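Local structure of putative lipoprotein (Bacteroides ovatus, 3OQQ) at residues G90-E94 with M347-A351; F131-P136 with K343-M347; V150-L156 with Q333-I337; Q263-V268 with P352-Y356. The protein is of unknown function but is probably an extracellular lipoprotein that binds several calcium ions. All blocks are in the same frame, centred on the assembly; numbering follows the deposited sequence.

How the contacts relate
The second segments of the four contacts lie close together along the chain, from 333-337 through 343-347 and 347-351 to 352-356, whereas the first come from distant places, from 90-94 to 263-268. Contacts 1 and 2 share Met347. Strands 333-339 and 343-346 are neighbours in the six-stranded antiparallel sheet that also contains 266-272, so contacts 2, 3 and 4 all reach it. Contact 3, about 5 Å from the chain's centre, packs one face of this sheet; in contact 4 the loop after strand 343-346 meets the turn that leads into strand 266-272. Centres of contacts lie about 13 to 18 Å apart. The single run 333-356 thus joins the calcium-bearing loop, core and surface.

Contact 1 (G90-E94 with M347-A351); sequences GFNFE and MRGYA
Asn92 and Arg348 grip each other through both ends of the Asn92 amide. Arg348 NH1 donates to Asn92 OD1 over 2.9 Å, tilted from the carbonyl plane, while OD1 lies near the edge of the guanidinium. Asn92 ND2 donates to the backbone O of Arg348, also at 2.9 Å and fairly straight at 161°; the acceptor is in the amide plane, but the donor stands above the plane of the carbonyl. With its two ends committed to one residue, the amide has its rotation fixed. Its plane is turned 55° from that of the guanidinium. Arg348 has CG anti to the backbone N (chi1 -175°) and runs extended to NE, carrying the guanidinium to Asn92 and NE to a bond with Ser377. CD comes against the rim of Phe93, 3.7 Å from CE2 and near the ring plane, the two side chains crossing at about a right angle. Phe93 packs one face on Phe91 CE2 and also meets Trp411. Water 1 adds a bridge, donating to Asn92 O and, at 2.7 Å, to Arg348 O, which therefore accepts two bonds. Arg348 and Gly349 are the central residues of a type II beta turn from Met347 to Tyr350, closed by Tyr350 N to Met347 O; the positive phi of Gly349 suits that turn, whose Arg348 carbonyl is bonded by an asparagine of the loop between strands 71-80 and 96-104.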
loop_
_atom_site.group_PDB
_atom_site.type_symbol
_atom_site.label_atom_id
_atom_site.label_comp_id
_atom_site.label_asym_id
_atom_site.label_seq_id
_atom_site.Cartn_x
_atom_site.Cartn_y
_atom_site.Cartn_z
ATOM N N GLY A 90 15.289 8.852 -12.326
ATOM C CA GLY A 90 16.162 9.122 -11.184
ATOM C C GLY A 90 15.547 8.757 -9.842
ATOM O O GLY A 90 14.421 8.243 -9.785
ATOM N N PHE A 91 16.266 9.029 -8.740
ATOM C CA PHE A 91 15.763 8.685 -7.404
ATOM C C PHE A 91 14.480 9.447 -7.073
ATOM O O PHE A 91 14.403 10.645 -7.307
ATOM C CB PHE A 91 16.823 8.953 -6.326
ATOM C CG PHE A 91 16.351 8.814 -4.893
ATOM C CD1 PHE A 91 16.167 7.557 -4.320
ATOM C CD2 PHE A 91 16.176 9.939 -4.089
ATOM C CE1 PHE A 91 15.817 7.429 -2.968
ATOM C CE2 PHE A 91 15.850 9.810 -2.734
ATOM C CZ PHE A 91 15.662 8.556 -2.183
ATOM N N ASN A 92 13.499 8.756 -6.486
ATOM C CA ASN A 92 12.244 9.390 -6.110
ATOM C C ASN A 92 11.659 8.777 -4.821
ATOM O O ASN A 92 10.467 8.507 -4.741
ATOM C CB ASN A 92 11.236 9.351 -7.289
ATOM C CG ASN A 92 10.052 10.239 -7.074
ATOM O OD1 ASN A 92 10.185 11.432 -6.742
ATOM N ND2 ASN A 92 8.871 9.647 -7.209
ATOM N N PHE A 93 12.514 8.602 -3.800
ATOM C CA PHE A 93 12.198 8.091 -2.458
ATOM C C PHE A 93 11.622 6.645 -2.431
ATOM O O PHE A 93 11.001 6.264 -1.443
ATOM C CB PHE A 93 11.257 9.071 -1.692
ATOM C CG PHE A 93 11.850 10.458 -1.592
ATOM C CD1 PHE A 93 12.812 10.755 -0.633
ATOM C CD2 PHE A 93 11.472 11.462 -2.492
ATOM C CE1 PHE A 93 13.401 12.022 -0.580
ATOM C CE2 PHE A 93 12.041 12.729 -2.426
ATOM C CZ PHE A 93 13.000 13.006 -1.470
ATOM N N GLU A 94 11.898 5.830 -3.450
ATOM C CA GLU A 94 11.445 4.427 -3.508
ATOM C C GLU A 94 12.201 3.598 -2.476
ATOM O O GLU A 94 13.427 3.712 -2.408
ATOM C CB GLU A 94 11.722 3.813 -4.911
ATOM C CG GLU A 94 11.048 4.508 -6.084
ATOM C CD GLU A 94 11.866 5.582 -6.776
ATOM O OE1 GLU A 94 12.925 6.001 -6.246
ATOM O OE2 GLU A 94 11.405 6.042 -7.842
HETATM N N MSE A 347 2.450 12.079 -3.101
HETATM C CA MSE A 347 3.907 12.024 -2.901
HETATM C C MSE A 347 4.616 12.630 -4.125
HETATM O O MSE A 347 3.994 12.803 -5.168
HETATM C CB MSE A 347 4.377 10.585 -2.675
HETATM C CG MSE A 347 3.692 9.929 -1.482
HETATM SE SE MSE A 347 4.332 8.158 -1.091
HETATM C CE MSE A 347 3.628 7.246 -2.632
ATOM N N ARG A 348 5.921 12.954 -3.993
ATOM C CA ARG A 348 6.699 13.532 -5.087
ATOM C C ARG A 348 6.598 12.693 -6.360
ATOM O O ARG A 348 6.771 11.470 -6.313
ATOM C CB ARG A 348 8.171 13.655 -4.661
ATOM C CG ARG A 348 9.016 14.349 -5.686
ATOM C CD ARG A 348 10.470 14.439 -5.267
ATOM N NE ARG A 348 11.213 15.295 -6.196
ATOM C CZ ARG A 348 11.886 14.859 -7.256
ATOM N NH1 ARG A 348 11.924 13.565 -7.542
ATOM N NH2 ARG A 348 12.526 15.715 -8.036
ATOM N N GLY A 349 6.319 13.374 -7.472
ATOM C CA GLY A 349 6.242 12.767 -8.789
ATOM C C GLY A 349 4.909 12.134 -9.117
ATOM O O GLY A 349 4.761 11.581 -10.201
ATOM N N TYR A 350 3.938 12.179 -8.181
ATOM C CA TYR A 350 2.608 11.578 -8.376
ATOM C C TYR A 350 1.585 12.648 -8.692
ATOM O O TYR A 350 1.522 13.688 -8.015
ATOM C CB TYR A 350 2.197 10.766 -7.133
ATOM C CG TYR A 350 2.982 9.480 -6.963
ATOM C CD1 TYR A 350 4.216 9.469 -6.311
ATOM C CD2 TYR A 350 2.470 8.262 -7.408
ATOM C CE1 TYR A 350 4.910 8.274 -6.089
ATOM C CE2 TYR A 350 3.161 7.069 -7.211
ATOM C CZ TYR A 350 4.374 7.077 -6.537
ATOM O OH TYR A 350 5.041 5.891 -6.358
ATOM N N ALA A 351 0.775 12.380 -9.720
ATOM C CA ALA A 351 -0.225 13.302 -10.261
ATOM C C ALA A 351 -1.432 13.514 -9.356
ATOM O O ALA A 351 -1.902 12.579 -8.688
ATOM C CB ALA A 351 -0.725 12.784 -11.614
HETATM O O HOH W 1 8.003 9.968 -4.458
#

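Contact 2 (F131-P136 with K343-M347); sequences FEDGWP and KEIHM. With CA (calcium ion), chain C.
Trp135 and Ile345 approach to 6.7 Å between CA atoms and Phe131 and Met347 to 7.9 Å, so the segments run obliquely past each other with opposed sense, side chains filling the space between them. Ile345 occupies the middle: CG1 lies 3.9 Å from Trp135 CB, and CD1 reaches the backbone O of Asp133. With CG1 beside the backbone N (chi1 -51°), CG2 lies between Trp135 CB and the Phe131 ring, which slides past the isoleucine. Phe131 sets its rim against the backbone, CE1 3.6 Å from His346 C, while CZ touches Met347 CG. Segment 343-346 is an edge strand of the six-stranded antiparallel sheet, and 131-136 leaves strand 122-131 to enter a calcium site. There Glu132 turns away from the strand and binds the calcium ion with OE1 and OE2, the latter at 2.2 Å; Asp146 and Asp149 complete the protein ligands, and Phe147 N also bonds OE2. At the other end, Lys343 lays CG at the indole edge, 3.7 Å from Trp135 CZ3, then bends at chi3 so that NZ donates to Trp135 O at 3.1 Å. Water 2 joins NZ, weakly, to Asp133 O.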
loop_
_atom_site.group_PDB
_atom_site.type_symbol
_atom_site.label_atom_id
_atom_site.label_comp_id
_atom_site.label_asym_id
_atom_site.label_seq_id
_atom_site.Cartn_x
_atom_site.Cartn_y
_atom_site.Cartn_z
ATOM N N PHE A 131 2.319 10.837 5.467
ATOM C CA PHE A 131 2.137 12.127 4.812
ATOM C C PHE A 131 2.289 13.297 5.732
ATOM O O PHE A 131 1.962 13.208 6.910
ATOM C CB PHE A 131 0.723 12.208 4.212
ATOM C CG PHE A 131 0.647 11.796 2.785
ATOM C CD1 PHE A 131 1.086 12.650 1.770
ATOM C CD2 PHE A 131 0.106 10.565 2.429
ATOM C CE1 PHE A 131 0.992 12.269 0.433
ATOM C CE2 PHE A 131 0.048 10.174 1.085
ATOM C CZ PHE A 131 0.481 11.030 0.102
ATOM N N GLU A 132 2.732 14.422 5.146
ATOM C CA GLU A 132 2.768 15.780 5.686
ATOM C C GLU A 132 1.522 16.467 5.115
ATOM O O GLU A 132 1.179 16.225 3.961
ATOM C CB GLU A 132 4.074 16.507 5.316
ATOM C CG GLU A 132 5.137 16.419 6.412
ATOM C CD GLU A 132 4.673 16.969 7.748
ATOM O OE1 GLU A 132 4.380 18.184 7.805
ATOM O OE2 GLU A 132 4.574 16.196 8.729
ATOM N N ASP A 133 0.833 17.282 5.902
ATOM C CA ASP A 133 -0.421 17.902 5.480
ATOM C C ASP A 133 -0.314 19.364 5.056
ATOM O O ASP A 133 -1.338 19.987 4.793
ATOM C CB ASP A 133 -1.448 17.802 6.631
ATOM C CG ASP A 133 -1.033 18.432 7.960
ATOM O OD1 ASP A 133 -0.137 19.318 7.959
ATOM O OD2 ASP A 133 -1.551 17.994 9.006
ATOM N N GLY A 134 0.884 19.919 5.057
ATOM C CA GLY A 134 1.088 21.346 4.838
ATOM C C GLY A 134 1.277 21.852 3.431
ATOM O O GLY A 134 1.299 23.075 3.252
ATOM N N TRP A 135 1.432 20.951 2.426
ATOM C CA TRP A 135 1.613 21.333 1.018
ATOM C C TRP A 135 0.672 22.504 0.648
ATOM O O TRP A 135 -0.506 22.429 0.983
ATOM C CB TRP A 135 1.369 20.112 0.077
ATOM C CG TRP A 135 1.455 20.448 -1.380
ATOM C CD1 TRP A 135 2.601 20.619 -2.112
ATOM C CD2 TRP A 135 0.369 20.857 -2.229
ATOM N NE1 TRP A 135 2.285 21.037 -3.390
ATOM C CE2 TRP A 135 0.923 21.191 -3.485
ATOM C CE3 TRP A 135 -1.030 20.887 -2.078
ATOM C CZ2 TRP A 135 0.126 21.604 -4.567
ATOM C CZ3 TRP A 135 -1.817 21.307 -3.145
ATOM C CH2 TRP A 135 -1.241 21.656 -4.372
ATOM N N PRO A 136 1.133 23.615 0.010
ATOM C CA PRO A 136 2.465 23.858 -0.563
ATOM C C PRO A 136 3.499 24.444 0.412
ATOM O O PRO A 136 4.546 24.869 -0.049
ATOM C CB PRO A 136 2.149 24.832 -1.708
ATOM C CG PRO A 136 1.029 25.642 -1.176
ATOM C CD PRO A 136 0.192 24.688 -0.375
ATOM N N LYS A 343 -8.097 20.389 -0.405
ATOM C CA LYS A 343 -6.738 20.357 -0.920
ATOM C C LYS A 343 -6.235 18.889 -0.897
ATOM O O LYS A 343 -6.358 18.206 0.116
ATOM C CB LYS A 343 -5.860 21.258 -0.062
ATOM C CG LYS A 343 -4.639 21.818 -0.739
ATOM C CD LYS A 343 -3.607 22.210 0.299
ATOM C CE LYS A 343 -3.963 23.433 1.105
ATOM N NZ LYS A 343 -3.105 23.542 2.304
ATOM N N GLU A 344 -5.719 18.414 -2.027
ATOM C CA GLU A 344 -5.264 17.048 -2.254
ATOM C C GLU A 344 -3.747 17.015 -2.344
ATOM O O GLU A 344 -3.155 17.782 -3.111
ATOM C CB GLU A 344 -5.918 16.562 -3.562
ATOM C CG GLU A 344 -6.046 15.070 -3.761
ATOM C CD GLU A 344 -6.490 14.756 -5.176
ATOM O OE1 GLU A 344 -7.710 14.784 -5.444
ATOM O OE2 GLU A 344 -5.607 14.582 -6.043
ATOM N N ILE A 345 -3.111 16.146 -1.530
ATOM C CA ILE A 345 -1.651 16.020 -1.478
ATOM C C ILE A 345 -1.252 14.609 -1.915
ATOM O O ILE A 345 -1.828 13.649 -1.455
ATOM C CB ILE A 345 -1.117 16.377 -0.049
ATOM C CG1 ILE A 345 -1.680 17.743 0.421
ATOM C CG2 ILE A 345 0.438 16.348 0.035
ATOM C CD1 ILE A 345 -1.533 18.063 1.931
ATOM N N HIS A 346 -0.281 14.498 -2.821
ATOM C CA HIS A 346 0.274 13.220 -3.267
ATOM C C HIS A 346 1.774 13.220 -2.932
ATOM O O HIS A 346 2.321 14.265 -2.569
ATOM C CB HIS A 346 0.041 13.033 -4.783
ATOM C CG HIS A 346 -1.404 12.898 -5.169
ATOM N ND1 HIS A 346 -1.897 11.718 -5.654
ATOM C CD2 HIS A 346 -2.404 13.811 -5.143
ATOM C CE1 HIS A 346 -3.176 11.938 -5.919
ATOM N NE2 HIS A 346 -3.528 13.181 -5.614
HETATM N N MSE A 347 2.450 12.079 -3.101
HETATM C CA MSE A 347 3.907 12.024 -2.901
HETATM C C MSE A 347 4.616 12.630 -4.125
HETATM O O MSE A 347 3.994 12.803 -5.168
HETATM C CB MSE A 347 4.377 10.585 -2.675
HETATM C CG MSE A 347 3.692 9.929 -1.482
HETATM SE SE MSE A 347 4.332 8.158 -1.091
HETATM C CE MSE A 347 3.628 7.246 -2.632
HETATM CA CA CA C . 3.582 17.615 10.080
HETATM O O HOH W 2 -2.525 22.753 4.950
HETATM O O HOH W 3 2.514 19.675 9.538
HETATM O O HOH W 4 2.439 18.398 11.990
HETATM O O HOH W 5 5.602 18.742 10.785
#

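Contact 3 (V150-L156 with Q333-I337); sequences VVFEYDL and QNFFI
Phe335 drives the end of its ring onto the centre of a face of Tyr154: CZ stands 3.5 Å above the tyrosine plane, with the two planes inclined at 40°, neither parallel nor perpendicular. The same phenylalanine turns CD1 to the rim of Phe152, 3.7 Å from CE2 and near the plane of that ring, with ring centroids 5.7 Å apart. Phe152, Tyr154 and Phe335 thus form an aromatic cluster. Tyr154 presents its face because CG sits between the backbone N and the carbonyl carbon (chi1 74°), which turns a ring face to Phe335 CZ. A serine here would probably leave Phe335 CZ without its covering ring and Asn125 without the hydroxyl it now bonds. Next to the ring, Gln333 holds its amide roughly perpendicular to the tyrosine plane, with OE1 bonded to Lys387. At the far end, Ile337 and Val150 meet tip to tip, Ile337 CG2 3.7 Å from Val150 CB. The strand axes lie 9.2 Å apart at 142°, the spacing of two sheets packed face to face; strand 150-161 lies between strands 122-131 and 173-184, and strand 333-339 between 190-198 and 343-346.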
loop_
_atom_site.group_PDB
_atom_site.type_symbol
_atom_site.label_atom_id
_atom_site.label_comp_id
_atom_site.label_asym_id
_atom_site.label_seq_id
_atom_site.Cartn_x
_atom_site.Cartn_y
_atom_site.Cartn_z
ATOM N N VAL A 150 -0.787 12.005 8.490
ATOM C CA VAL A 150 -1.639 10.881 8.118
ATOM C C VAL A 150 -0.707 9.681 8.005
ATOM O O VAL A 150 0.291 9.714 7.276
ATOM C CB VAL A 150 -2.568 11.013 6.874
ATOM C CG1 VAL A 150 -3.487 9.788 6.768
ATOM C CG2 VAL A 150 -3.413 12.289 6.920
ATOM N N VAL A 151 -0.973 8.659 8.803
ATOM C CA VAL A 151 -0.126 7.459 8.765
ATOM C C VAL A 151 -1.075 6.321 8.518
ATOM O O VAL A 151 -2.019 6.129 9.290
ATOM C CB VAL A 151 0.758 7.255 10.019
ATOM C CG1 VAL A 151 1.648 6.022 9.896
ATOM C CG2 VAL A 151 1.598 8.490 10.326
ATOM N N PHE A 152 -0.898 5.632 7.398
ATOM C CA PHE A 152 -1.751 4.487 7.127
ATOM C C PHE A 152 -1.003 3.363 6.519
ATOM O O PHE A 152 -0.145 3.579 5.684
ATOM C CB PHE A 152 -2.952 4.846 6.248
ATOM C CG PHE A 152 -2.693 5.338 4.845
ATOM C CD1 PHE A 152 -2.532 6.700 4.587
ATOM C CD2 PHE A 152 -2.754 4.464 3.763
ATOM C CE1 PHE A 152 -2.395 7.168 3.287
ATOM C CE2 PHE A 152 -2.596 4.934 2.460
ATOM C CZ PHE A 152 -2.443 6.291 2.233
ATOM N N GLU A 153 -1.359 2.156 6.911
ATOM C CA GLU A 153 -0.798 0.932 6.340
ATOM C C GLU A 153 -1.635 0.473 5.195
ATOM O O GLU A 153 -2.858 0.619 5.209
ATOM C CB GLU A 153 -0.737 -0.197 7.382
ATOM C CG GLU A 153 -0.171 0.229 8.719
ATOM C CD GLU A 153 0.045 -0.881 9.728
ATOM O OE1 GLU A 153 -0.598 -1.947 9.587
ATOM O OE2 GLU A 153 0.872 -0.685 10.650
ATOM N N TYR A 154 -1.012 -0.135 4.218
ATOM C CA TYR A 154 -1.803 -0.662 3.118
ATOM C C TYR A 154 -1.371 -2.053 2.827
ATOM O O TYR A 154 -0.232 -2.427 3.105
ATOM C CB TYR A 154 -1.702 0.203 1.848
ATOM C CG TYR A 154 -0.382 0.068 1.123
ATOM C CD1 TYR A 154 -0.195 -0.914 0.148
ATOM C CD2 TYR A 154 0.690 0.906 1.421
ATOM C CE1 TYR A 154 1.004 -1.027 -0.543
ATOM C CE2 TYR A 154 1.892 0.812 0.718
ATOM C CZ TYR A 154 2.054 -0.182 -0.233
ATOM O OH TYR A 154 3.235 -0.312 -0.917
ATOM N N ASP A 155 -2.251 -2.792 2.164
ATOM C CA ASP A 155 -1.970 -4.156 1.734
ATOM C C ASP A 155 -2.684 -4.391 0.444
ATOM O O ASP A 155 -3.898 -4.228 0.377
ATOM C CB ASP A 155 -2.431 -5.174 2.791
ATOM C CG ASP A 155 -1.845 -6.546 2.548
ATOM O OD1 ASP A 155 -2.292 -7.226 1.588
ATOM O OD2 ASP A 155 -0.935 -6.939 3.300
ATOM N N LEU A 156 -1.933 -4.783 -0.571
ATOM C CA LEU A 156 -2.468 -5.090 -1.897
ATOM C C LEU A 156 -2.135 -6.531 -2.269
ATOM O O LEU A 156 -0.991 -6.947 -2.130
ATOM C CB LEU A 156 -1.898 -4.122 -2.956
ATOM C CG LEU A 156 -2.585 -2.777 -3.089
ATOM C CD1 LEU A 156 -1.628 -1.716 -3.623
ATOM C CD2 LEU A 156 -3.808 -2.882 -3.985
ATOM N N GLN A 333 0.623 2.971 -7.720
ATOM C CA GLN A 333 -0.061 3.096 -6.446
ATOM C C GLN A 333 0.004 4.550 -6.045
ATOM O O GLN A 333 0.914 4.964 -5.340
ATOM C CB GLN A 333 0.551 2.166 -5.393
ATOM C CG GLN A 333 0.802 0.740 -5.886
ATOM C CD GLN A 333 1.572 -0.062 -4.871
ATOM O OE1 GLN A 333 2.138 0.475 -3.911
ATOM N NE2 GLN A 333 1.611 -1.368 -5.058
ATOM N N ASN A 334 -0.910 5.343 -6.590
ATOM C CA ASN A 334 -0.888 6.773 -6.373
ATOM C C ASN A 334 -1.680 7.142 -5.105
ATOM O O ASN A 334 -2.831 7.562 -5.173
ATOM C CB ASN A 334 -1.390 7.528 -7.624
ATOM C CG ASN A 334 -1.285 9.025 -7.486
ATOM O OD1 ASN A 334 -0.773 9.534 -6.501
ATOM N ND2 ASN A 334 -1.763 9.762 -8.452
ATOM N N PHE A 335 -1.015 7.004 -3.956
ATOM C CA PHE A 335 -1.561 7.335 -2.646
ATOM C C PHE A 335 -1.688 8.850 -2.461
ATOM O O PHE A 335 -0.905 9.620 -3.019
ATOM C CB PHE A 335 -0.665 6.750 -1.532
ATOM C CG PHE A 335 -0.695 5.247 -1.518
ATOM C CD1 PHE A 335 -1.828 4.561 -1.100
ATOM C CD2 PHE A 335 0.407 4.512 -1.928
ATOM C CE1 PHE A 335 -1.863 3.163 -1.114
ATOM C CE2 PHE A 335 0.386 3.109 -1.889
ATOM C CZ PHE A 335 -0.754 2.448 -1.508
ATOM N N PHE A 336 -2.674 9.268 -1.665
ATOM C CA PHE A 336 -2.905 10.693 -1.412
ATOM C C PHE A 336 -3.709 10.891 -0.149
ATOM O O PHE A 336 -4.331 9.952 0.361
ATOM C CB PHE A 336 -3.646 11.385 -2.611
ATOM C CG PHE A 336 -5.056 10.918 -2.931
ATOM C CD1 PHE A 336 -5.275 9.871 -3.822
ATOM C CD2 PHE A 336 -6.162 11.551 -2.372
ATOM C CE1 PHE A 336 -6.570 9.454 -4.135
ATOM C CE2 PHE A 336 -7.460 11.139 -2.690
ATOM C CZ PHE A 336 -7.657 10.080 -3.553
ATOM N N ILE A 337 -3.730 12.148 0.314
ATOM C CA ILE A 337 -4.555 12.601 1.406
ATOM C C ILE A 337 -5.285 13.891 0.994
ATOM O O ILE A 337 -4.864 14.587 0.057
ATOM C CB ILE A 337 -3.806 12.784 2.747
ATOM C CG1 ILE A 337 -2.675 13.878 2.663
ATOM C CG2 ILE A 337 -3.320 11.420 3.277
ATOM C CD1 ILE A 337 -2.388 14.555 3.893
#

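Contact 4 (Q263-V268 with P352-Y356); sequences QAEGTV and PTSAY
This is a polar surface contact in which a beta hairpin turn meets the loop that leads into helix 357-364. Gln263 to Gly266 form a type I turn between strands 253-263 and 266-272, and Glu265, inside that turn, points its side chain toward Thr353 and Ser354. The carboxylate turns both oxygens to one residue. OE2 takes the backbone N of Ser354 at 3.0 Å and 162°, approached from above the carboxylate plane; OE1 meets Ser354 OG at 2.5 Å, a very short contact of doubtful length. Glu265 reaches them because its chain bends at chi2, and Ser354 OG stands beside its own backbone N (chi1 -58°), so both groups face the acid together. OE2 also lies 3.4 Å from Thr353 CA. Water 6 extends the network, donating to Glu265 OE2 at 2.7 Å and to Gln263 OE1 while accepting from Ala355 N. A leucine in place of Glu265 is likely to leave Ser354 N without its acceptor and water 6 without one of its mates. Beside this polar network, Val268 CG1 comes within 4.4 Å of Thr353 CG2, and Val196 of the adjacent strand 190-198 touches both residues; Thr353 OG1 is bonded to Glu344. A single acid, probably ionised, thus collects the Ser354 N-H and a bridging water, joining the loop before helix 357-364 to the hairpin turn by polar bonds.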
loop_
_atom_site.group_PDB
_atom_site.type_symbol
_atom_site.label_atom_id
_atom_site.label_comp_id
_atom_site.label_asym_id
_atom_site.label_seq_id
_atom_site.Cartn_x
_atom_site.Cartn_y
_atom_site.Cartn_z
ATOM N N GLN A 263 -13.157 6.771 -13.212
ATOM C CA GLN A 263 -12.290 7.926 -13.475
ATOM C C GLN A 263 -11.294 7.601 -14.587
ATOM O O GLN A 263 -10.906 6.449 -14.713
ATOM C CB GLN A 263 -11.564 8.363 -12.196
ATOM C CG GLN A 263 -12.505 9.007 -11.161
ATOM C CD GLN A 263 -13.235 10.239 -11.659
ATOM O OE1 GLN A 263 -12.640 11.171 -12.218
ATOM N NE2 GLN A 263 -14.556 10.254 -11.502
ATOM N N ALA A 264 -10.878 8.597 -15.382
ATOM C CA ALA A 264 -9.928 8.403 -16.486
ATOM C C ALA A 264 -8.592 7.743 -16.056
ATOM O O ALA A 264 -8.109 6.849 -16.754
ATOM C CB ALA A 264 -9.636 9.731 -17.153
ATOM N N GLU A 265 -8.027 8.157 -14.914
ATOM C CA GLU A 265 -6.723 7.692 -14.391
ATOM C C GLU A 265 -6.771 6.286 -13.777
ATOM O O GLU A 265 -5.722 5.698 -13.503
ATOM C CB GLU A 265 -6.180 8.686 -13.341
ATOM C CG GLU A 265 -7.100 8.886 -12.138
ATOM C CD GLU A 265 -8.085 10.029 -12.233
ATOM O OE1 GLU A 265 -8.655 10.257 -13.326
ATOM O OE2 GLU A 265 -8.282 10.706 -11.200
ATOM N N GLY A 266 -7.969 5.770 -13.542
ATOM C CA GLY A 266 -8.121 4.452 -12.939
ATOM C C GLY A 266 -9.130 4.503 -11.817
ATOM O O GLY A 266 -9.922 5.449 -11.762
ATOM N N THR A 267 -9.125 3.482 -10.929
ATOM C CA THR A 267 -10.064 3.393 -9.781
ATOM C C THR A 267 -9.631 4.366 -8.673
ATOM O O THR A 267 -8.476 4.334 -8.228
ATOM C CB THR A 267 -10.159 1.936 -9.278
ATOM O OG1 THR A 267 -10.487 1.102 -10.389
ATOM C CG2 THR A 267 -11.218 1.756 -8.172
ATOM N N VAL A 268 -10.544 5.237 -8.231
ATOM C CA VAL A 268 -10.185 6.207 -7.175
ATOM C C VAL A 268 -10.895 5.792 -5.870
ATOM O O VAL A 268 -12.120 5.751 -5.822
ATOM C CB VAL A 268 -10.482 7.675 -7.581
ATOM C CG1 VAL A 268 -10.181 8.646 -6.430
ATOM C CG2 VAL A 268 -9.713 8.058 -8.851
ATOM N N PRO A 352 -2.015 14.722 -9.386
ATOM C CA PRO A 352 -3.308 14.908 -8.698
ATOM C C PRO A 352 -4.372 14.067 -9.400
ATOM O O PRO A 352 -4.153 13.673 -10.547
ATOM C CB PRO A 352 -3.607 16.400 -8.924
ATOM C CG PRO A 352 -2.921 16.719 -10.202
ATOM C CD PRO A 352 -1.644 15.932 -10.155
ATOM N N THR A 353 -5.524 13.829 -8.764
ATOM C CA THR A 353 -6.605 13.154 -9.479
ATOM C C THR A 353 -7.071 14.103 -10.592
ATOM O O THR A 353 -6.843 15.310 -10.462
ATOM C CB THR A 353 -7.762 12.805 -8.517
ATOM O OG1 THR A 353 -8.335 14.018 -8.048
ATOM C CG2 THR A 353 -7.327 11.934 -7.341
ATOM N N SER A 354 -7.758 13.597 -11.639
ATOM C CA SER A 354 -8.344 14.429 -12.718
ATOM C C SER A 354 -9.258 15.529 -12.157
ATOM O O SER A 354 -9.292 16.620 -12.701
ATOM C CB SER A 354 -9.173 13.578 -13.679
ATOM O OG SER A 354 -8.386 12.547 -14.240
ATOM N N ALA A 355 -10.006 15.233 -11.086
ATOM C CA ALA A 355 -10.925 16.183 -10.450
ATOM C C ALA A 355 -10.169 17.335 -9.807
ATOM O O ALA A 355 -10.624 18.469 -9.860
ATOM C CB ALA A 355 -11.746 15.463 -9.391
ATOM N N TYR A 356 -8.999 17.053 -9.223
ATOM C CA TYR A 356 -8.221 18.091 -8.564
ATOM C C TYR A 356 -7.246 18.785 -9.499
ATOM O O TYR A 356 -6.734 19.857 -9.144
ATOM C CB TYR A 356 -7.456 17.491 -7.367
ATOM C CG TYR A 356 -6.884 18.546 -6.459
ATOM C CD1 TYR A 356 -7.718 19.415 -5.758
ATOM C CD2 TYR A 356 -5.506 18.727 -6.348
ATOM C CE1 TYR A 356 -7.198 20.420 -4.949
ATOM C CE2 TYR A 356 -4.973 19.738 -5.546
ATOM C CZ TYR A 356 -5.825 20.586 -4.851
ATOM O OH TYR A 356 -5.332 21.601 -4.069
HETATM O O HOH W 6 -10.453 12.147 -10.365
#